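Local coordinates for B-cell lymphoma 3 protein (Homo sapiens, PDB 1K1A), which regulates transcription of NF-kappa-B target genes, inhibiting nuclear translocation of the p50 subunit in the cytoplasm and acting as a transcriptional activator in the nucleus, at residues L134-G139 with Q167-H172. Sequence-based numbering, arbitrary orientation.
Sequences LLLERG and QLLLQH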
ATOM      1  N   LEU A 134       4.584   4.895   7.747  1.00 14.41           N
ATOM      2  CA  LEU A 134       5.454   3.802   8.161  1.00 14.00           C
ATOM      3  C   LEU A 134       6.082   3.097   6.953  1.00 13.68           C
ATOM      4  O   LEU A 134       7.274   2.825   6.952  1.00 14.19           O
ATOM      5  CB  LEU A 134       4.685   2.809   9.025  1.00 14.10           C
ATOM      6  CG  LEU A 134       5.450   1.595   9.536  1.00 14.81           C
ATOM      7  CD1 LEU A 134       6.668   2.047  10.350  1.00 13.39           C
ATOM      8  CD2 LEU A 134       4.509   0.710  10.357  1.00 15.88           C
ATOM      9  N   LEU A 135       5.283   2.808   5.925  1.00 12.84           N
ATOM     10  CA  LEU A 135       5.823   2.196   4.712  1.00 12.56           C
ATOM     11  C   LEU A 135       6.989   3.032   4.157  1.00 12.86           C
ATOM     12  O   LEU A 135       8.039   2.504   3.815  1.00 12.30           O
ATOM     13  CB  LEU A 135       4.732   2.059   3.646  1.00 12.42           C
ATOM     14  CG  LEU A 135       3.662   0.992   3.914  1.00 12.15           C
ATOM     15  CD1 LEU A 135       2.531   1.139   2.925  1.00 12.40           C
ATOM     16  CD2 LEU A 135       4.256  -0.422   3.858  1.00 13.20           C
ATOM     17  N   LEU A 136       6.785   4.341   4.077  1.00 13.17           N
ATOM     18  CA  LEU A 136       7.800   5.239   3.538  1.00 14.45           C
ATOM     19  C   LEU A 136       9.057   5.303   4.408  1.00 14.89           C
ATOM     20  O   LEU A 136      10.170   5.441   3.897  1.00 15.52           O
ATOM     21  CB  LEU A 136       7.218   6.638   3.334  1.00 14.24           C
ATOM     22  CG  LEU A 136       6.121   6.725   2.263  1.00 13.94           C
ATOM     23  CD1 LEU A 136       5.499   8.102   2.255  1.00 15.06           C
ATOM     24  CD2 LEU A 136       6.677   6.367   0.868  1.00 13.37           C
ATOM     25  N   GLU A 137       8.875   5.198   5.720  1.00 15.91           N
ATOM     26  CA  GLU A 137       9.999   5.240   6.653  1.00 16.65           C
ATOM     27  C   GLU A 137      10.811   3.950   6.569  1.00 16.82           C
ATOM     28  O   GLU A 137      11.997   3.920   6.916  1.00 17.01           O
ATOM     29  CB  GLU A 137       9.501   5.442   8.085  1.00 17.04           C
ATOM     30  CG  GLU A 137       9.022   6.851   8.388  1.00 19.61           C
ATOM     31  CD  GLU A 137       8.403   6.971   9.768  1.00 23.81           C
ATOM     32  OE1 GLU A 137       7.941   5.945  10.310  1.00 25.96           O
ATOM     33  OE2 GLU A 137       8.365   8.097  10.307  1.00 25.56           O
ATOM     34  N   ARG A 138      10.177   2.879   6.101  1.00 16.88           N
ATOM     35  CA  ARG A 138      10.859   1.588   6.047  1.00 17.03           C
ATOM     36  C   ARG A 138      11.358   1.179   4.659  1.00 17.29           C
ATOM     37  O   ARG A 138      11.717   0.025   4.442  1.00 17.20           O
ATOM     38  CB  ARG A 138      10.012   0.498   6.685  1.00 17.36           C
ATOM     39  CG  ARG A 138       9.668   0.775   8.145  1.00 18.80           C
ATOM     40  CD  ARG A 138      10.874   0.934   9.070  1.00 21.34           C
ATOM     41  NE  ARG A 138      10.453   1.160  10.453  1.00 22.38           N
ATOM     42  CZ  ARG A 138      10.288   0.201  11.357  1.00 23.58           C
ATOM     43  NH1 ARG A 138      10.526  -1.067  11.043  1.00 22.11           N
ATOM     44  NH2 ARG A 138       9.892   0.511  12.589  1.00 24.43           N
ATOM     45  N   GLY A 139      11.355   2.118   3.715  1.00 16.98           N
ATOM     46  CA  GLY A 139      11.964   1.873   2.417  1.00 17.07           C
ATOM     47  C   GLY A 139      11.079   1.668   1.192  1.00 16.76           C
ATOM     48  O   GLY A 139      11.608   1.402   0.108  1.00 17.25           O
ATOM     49  N   GLN A 167      -0.332  16.111   0.250  1.00 13.36           N
ATOM     50  CA  GLN A 167       0.625  16.811   1.100  1.00 12.91           C
ATOM     51  C   GLN A 167       1.642  15.855   1.742  1.00 12.79           C
ATOM     52  O   GLN A 167       2.835  16.144   1.788  1.00 11.79           O
ATOM     53  CB  GLN A 167      -0.105  17.654   2.156  1.00 13.75           C
ATOM     54  CG  GLN A 167      -0.799  18.895   1.554  1.00 14.84           C
ATOM     55  CD  GLN A 167      -1.521  19.764   2.583  1.00 18.07           C
ATOM     56  OE1 GLN A 167      -1.767  19.336   3.713  1.00 17.11           O
ATOM     57  NE2 GLN A 167      -1.881  20.987   2.179  1.00 18.58           N
ATOM     58  N   LEU A 168       1.166  14.703   2.198  1.00 12.48           N
ATOM     59  CA  LEU A 168       2.025  13.716   2.848  1.00 12.12           C
ATOM     60  C   LEU A 168       3.076  13.157   1.890  1.00 11.89           C
ATOM     61  O   LEU A 168       4.246  13.038   2.244  1.00 11.40           O
ATOM     62  CB  LEU A 168       1.178  12.586   3.456  1.00 11.71           C
ATOM     63  CG  LEU A 168       1.921  11.547   4.303  1.00 12.85           C
ATOM     64  CD1 LEU A 168       2.774  12.229   5.387  1.00 13.66           C
ATOM     65  CD2 LEU A 168       0.946  10.550   4.927  1.00 14.94           C
ATOM     66  N   LEU A 169       2.662  12.824   0.670  1.00 12.31           N
ATOM     67  CA  LEU A 169       3.594  12.266  -0.311  1.00 12.36           C
ATOM     68  C   LEU A 169       4.649  13.268  -0.783  1.00 13.15           C
ATOM     69  O   LEU A 169       5.825  12.921  -0.931  1.00 12.71           O
ATOM     70  CB  LEU A 169       2.839  11.667  -1.503  1.00 12.64           C
ATOM     71  CG  LEU A 169       2.040  10.388  -1.216  1.00 11.95           C
ATOM     72  CD1 LEU A 169       0.988  10.147  -2.280  1.00 12.47           C
ATOM     73  CD2 LEU A 169       2.962   9.175  -1.105  1.00 15.08           C
ATOM     74  N   LEU A 170       4.237  14.512  -1.014  1.00 13.45           N
ATOM     75  CA  LEU A 170       5.177  15.533  -1.462  1.00 14.15           C
ATOM     76  C   LEU A 170       6.196  15.812  -0.370  1.00 14.70           C
ATOM     77  O   LEU A 170       7.375  16.033  -0.635  1.00 14.45           O
ATOM     78  CB  LEU A 170       4.442  16.815  -1.860  1.00 14.06           C
ATOM     79  CG  LEU A 170       3.587  16.708  -3.137  1.00 13.73           C
ATOM     80  CD1 LEU A 170       2.720  17.947  -3.308  1.00 15.27           C
ATOM     81  CD2 LEU A 170       4.437  16.469  -4.382  1.00 14.73           C
ATOM     82  N   GLN A 171       5.722  15.763   0.865  1.00 15.77           N
ATOM     83  CA  GLN A 171       6.547  15.936   2.042  1.00 16.90           C
ATOM     84  C   GLN A 171       7.657  14.883   2.079  1.00 16.93           C
ATOM     85  O   GLN A 171       8.768  15.143   2.565  1.00 17.07           O
ATOM     86  CB  GLN A 171       5.634  15.769   3.254  1.00 17.86           C
ATOM     87  CG  GLN A 171       6.114  16.318   4.541  1.00 19.88           C
ATOM     88  CD  GLN A 171       5.002  16.348   5.571  1.00 20.47           C
ATOM     89  OE1 GLN A 171       4.988  15.549   6.506  1.00 21.82           O
ATOM     90  NE2 GLN A 171       4.068  17.273   5.403  1.00 20.98           N
ATOM     91  N   HIS A 172       7.357  13.690   1.570  1.00 16.48           N
ATOM     92  CA  HIS A 172       8.327  12.594   1.593  1.00 15.97           C
ATOM     93  C   HIS A 172       9.145  12.394   0.312  1.00 15.64           C
ATOM     94  O   HIS A 172       9.729  11.329   0.106  1.00 15.90           O
ATOM     95  CB  HIS A 172       7.653  11.289   2.011  1.00 15.98           C
ATOM     96  CG  HIS A 172       7.347  11.219   3.471  1.00 16.20           C
ATOM     97  ND1 HIS A 172       8.222  10.679   4.388  1.00 16.72           N
ATOM     98  CD2 HIS A 172       6.274  11.644   4.180  1.00 16.43           C
ATOM     99  CE1 HIS A 172       7.697  10.764   5.598  1.00 16.61           C
ATOM    100  NE2 HIS A 172       6.515  11.346   5.499  1.00 17.40           N
TER
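The backbone N of His172 is shared between two carbonyls of its own helix, Leu169 O at 3.0 Å and Leu168 O at 3.2 Å, both weak bonds. This fork marks the end of helix 163-171, since His172 is the first residue to leave helical angles. Leu168 O also lies in the plane of the His172 imidazole, at its edge, with ring atom CD2 3.1 Å from that oxygen. The CB bond of His172 points toward segment 134-139, and its CG, anti to the carbonyl carbon (chi1 -75°), lies beside the backbone N.

Leu136 answers from helix 129-137 through a single methyl. Its CD1 sits over one face of the His172 ring, 4.2 Å from the centroid and 28° off the normal, a CH-pi contact. The displacement runs toward the ring's root: CD1 comes within 3.8 Å of His172 CG, and His172 CB is nearly as close. The same CD1 also meets CD2 of Leu169, three residues before His172, at 4.3 Å, a looser apolar touch. Ile142, in the connecting chain, packs on both Leu136 and Leu169, and Leu120 of helix 119-126 adds to the apolar surroundings of Leu136.

Glu137 OE2, hydrogen-bonded to Gln133, remains 6.1 Å from His172 NE2; at that distance any attraction would be long-range and would depend on the histidine being protonated, which is not seen. Arg138 forms its salt bridge with Asp100, on helix 92-101.

The segments belong to ankyrin repeats 4 and 5, and their outer helices stack side by side here. A buried area of just 163 Å², without hydrogen bonds or salt bridges between the segments, is consistent with a contact held mainly by dispersion and a weak CH-pi attraction, with one leucine methyl set against imidazole and leucine.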